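Local structure of microtubule-associated protein 1A/1B, light chain 3, putative (Trypanosoma brucei, 3H9D) at residues P33-K38 with F107-Y112. The protein is a ubiquitin-like ATG8-family protein of autophagy that is probably conjugated through its C-terminal glycine to a membrane phospholipid. Sequence-based numbering, arbitrary orientation.
Sequences PIICEK and FLYMKY
Ile35 touches two aromatic rings of 107-112. Its CG1, anti to the carbonyl carbon (chi1 -56°), lies over a face of Tyr109 and also touches Phe107 CD2 (3.7 Å); CD1 lies over the Phe107 face, 3.9 Å from the ring centroid. The backbones pair in parallel, from Leu108 N to Pro33 O through to Tyr112 N to Glu37 O; the Met110 N to Ile35 O bond, 2.7 Å, is nearly straight. On the face of Ile35, Lys111 bends at chi2 and chi3, and NZ donates a hydrogen bond to Lys38 O (3.1 Å) from above the carbonyl plane; a water links the same two atoms. Glu37 OE2, 4.4 Å from Lys111 NZ, is too far for a salt bridge, though the opposite charges probably still attract; a second water and Ser6 OG hold OE2, and Tyr8 N holds OE1. On the other face, Ile34 packs beside Leu108 and against Met110 SD, and the Tyr112 ring lies against Lys38 CA. These central parallel strands of the ubiquitin-like fold are largely apolar where Cys36, Met110 and the Tyr112 ring meet helix 60-71, while Tyr112 OH bonds to Gly45 O and Lys38 NZ to the Ser42 and Ile44 carbonyls.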
loop_
_atom_site.group_PDB
_atom_site.type_symbol
_atom_site.label_atom_id
_atom_site.label_comp_id
_atom_site.label_asym_id
_atom_site.label_seq_id
_atom_site.Cartn_x
_atom_site.Cartn_y
_atom_site.Cartn_z
ATOM N N PRO A 33 -18.941 2.406 -2.383
ATOM C CA PRO A 33 -18.007 1.441 -1.797
ATOM C C PRO A 33 -17.008 2.106 -0.852
ATOM O O PRO A 33 -16.215 2.959 -1.262
ATOM C CB PRO A 33 -17.322 0.836 -3.020
ATOM C CG PRO A 33 -17.372 1.897 -4.053
ATOM C CD PRO A 33 -18.550 2.793 -3.752
ATOM N N ILE A 34 -17.074 1.715 0.413
ATOM C CA ILE A 34 -16.306 2.347 1.472
ATOM C C ILE A 34 -15.385 1.332 2.160
ATOM O O ILE A 34 -15.802 0.214 2.481
ATOM C CB ILE A 34 -17.269 3.070 2.495
ATOM C CG1 ILE A 34 -17.514 4.524 2.082
ATOM C CG2 ILE A 34 -16.734 3.048 3.916
ATOM C CD1 ILE A 34 -18.541 4.703 0.980
ATOM N N ILE A 35 -14.125 1.720 2.348
ATOM C CA ILE A 35 -13.190 0.955 3.201
ATOM C C ILE A 35 -13.058 1.688 4.543
ATOM O O ILE A 35 -12.772 2.878 4.576
ATOM C CB ILE A 35 -11.780 0.754 2.533
ATOM C CG1 ILE A 35 -11.893 0.070 1.167
ATOM C CG2 ILE A 35 -10.804 -0.030 3.455
ATOM C CD1 ILE A 35 -12.462 -1.332 1.212
ATOM N N CYS A 36 -13.263 0.973 5.642
ATOM C CA CYS A 36 -13.311 1.603 6.958
ATOM C C CYS A 36 -12.374 0.916 7.938
ATOM O O CYS A 36 -12.643 -0.210 8.385
ATOM C CB CYS A 36 -14.751 1.589 7.486
ATOM S SG CYS A 36 -15.179 3.010 8.492
ATOM N N GLU A 37 -11.275 1.595 8.282
ATOM C CA GLU A 37 -10.240 0.984 9.125
ATOM C C GLU A 37 -9.913 1.810 10.368
ATOM O O GLU A 37 -10.072 3.009 10.359
ATOM C CB GLU A 37 -8.982 0.716 8.287
ATOM C CG GLU A 37 -9.216 -0.234 7.100
ATOM C CD GLU A 37 -8.008 -0.320 6.184
ATOM O OE1 GLU A 37 -7.239 -1.297 6.300
ATOM O OE2 GLU A 37 -7.814 0.600 5.374
ATOM N N LYS A 38 -9.479 1.169 11.452
ATOM C CA LYS A 38 -9.176 1.922 12.668
ATOM C C LYS A 38 -7.972 2.844 12.489
ATOM O O LYS A 38 -6.973 2.456 11.874
ATOM C CB LYS A 38 -8.990 1.014 13.901
ATOM C CG LYS A 38 -7.703 0.239 13.943
ATOM C CD LYS A 38 -7.444 -0.388 15.292
ATOM C CE LYS A 38 -6.653 0.539 16.203
ATOM N NZ LYS A 38 -6.389 -0.115 17.506
ATOM N N PHE A 107 -12.697 3.148 -4.316
ATOM C CA PHE A 107 -13.087 3.048 -2.910
ATOM C C PHE A 107 -12.855 4.376 -2.211
ATOM O O PHE A 107 -11.942 5.116 -2.571
ATOM C CB PHE A 107 -12.282 1.954 -2.189
ATOM C CG PHE A 107 -12.814 0.561 -2.393
ATOM C CD1 PHE A 107 -12.087 -0.377 -3.129
ATOM C CD2 PHE A 107 -14.038 0.175 -1.836
ATOM C CE1 PHE A 107 -12.579 -1.680 -3.326
ATOM C CE2 PHE A 107 -14.537 -1.119 -2.021
ATOM C CZ PHE A 107 -13.804 -2.053 -2.773
ATOM N N LEU A 108 -13.698 4.679 -1.228
ATOM C CA LEU A 108 -13.435 5.771 -0.302
ATOM C C LEU A 108 -12.810 5.184 0.953
ATOM O O LEU A 108 -13.437 4.382 1.640
ATOM C CB LEU A 108 -14.726 6.527 0.053
ATOM C CG LEU A 108 -14.646 7.616 1.137
ATOM C CD1 LEU A 108 -13.906 8.841 0.618
ATOM C CD2 LEU A 108 -16.031 8.006 1.640
ATOM N N TYR A 109 -11.575 5.584 1.249
ATOM C CA TYR A 109 -10.877 5.078 2.434
ATOM C C TYR A 109 -11.125 5.962 3.644
ATOM O O TYR A 109 -10.762 7.136 3.660
ATOM C CB TYR A 109 -9.370 4.924 2.170
ATOM C CG TYR A 109 -9.048 3.774 1.257
ATOM C CD1 TYR A 109 -9.249 3.868 -0.124
ATOM C CD2 TYR A 109 -8.561 2.583 1.770
ATOM C CE1 TYR A 109 -8.968 2.791 -0.967
ATOM C CE2 TYR A 109 -8.265 1.511 0.935
ATOM C CZ TYR A 109 -8.470 1.617 -0.428
ATOM O OH TYR A 109 -8.178 0.538 -1.237
ATOM N N MET A 110 -11.739 5.387 4.665
ATOM C CA MET A 110 -12.053 6.145 5.867
ATOM C C MET A 110 -11.351 5.514 7.035
ATOM O O MET A 110 -11.086 4.321 7.011
ATOM C CB MET A 110 -13.561 6.165 6.128
ATOM C CG MET A 110 -14.386 6.668 4.963
ATOM S SD MET A 110 -16.136 6.717 5.357
ATOM C CE MET A 110 -16.177 8.046 6.560
ATOM N N LYS A 111 -11.029 6.329 8.036
ATOM C CA LYS A 111 -10.547 5.844 9.326
ATOM C C LYS A 111 -11.577 6.206 10.377
ATOM O O LYS A 111 -12.354 7.138 10.197
ATOM C CB LYS A 111 -9.200 6.483 9.691
ATOM C CG LYS A 111 -8.112 6.376 8.635
ATOM C CD LYS A 111 -7.064 5.341 8.998
ATOM C CE LYS A 111 -7.418 3.963 8.461
ATOM N NZ LYS A 111 -6.421 2.945 8.878
ATOM N N TYR A 112 -11.579 5.469 11.477
ATOM C CA TYR A 112 -12.466 5.762 12.597
ATOM C C TYR A 112 -11.704 5.699 13.915
ATOM O O TYR A 112 -10.730 4.950 14.059
ATOM C CB TYR A 112 -13.689 4.810 12.623
ATOM C CG TYR A 112 -13.324 3.345 12.781
ATOM C CD1 TYR A 112 -13.249 2.762 14.045
ATOM C CD2 TYR A 112 -13.041 2.546 11.670
ATOM C CE1 TYR A 112 -12.896 1.438 14.202
ATOM C CE2 TYR A 112 -12.699 1.200 11.825
ATOM C CZ TYR A 112 -12.617 0.671 13.093
ATOM O OH TYR A 112 -12.278 -0.633 13.277
HETATM O O HOH W 1 -9.181 3.026 5.384
HETATM O O HOH W 2 -6.130 0.355 10.410
#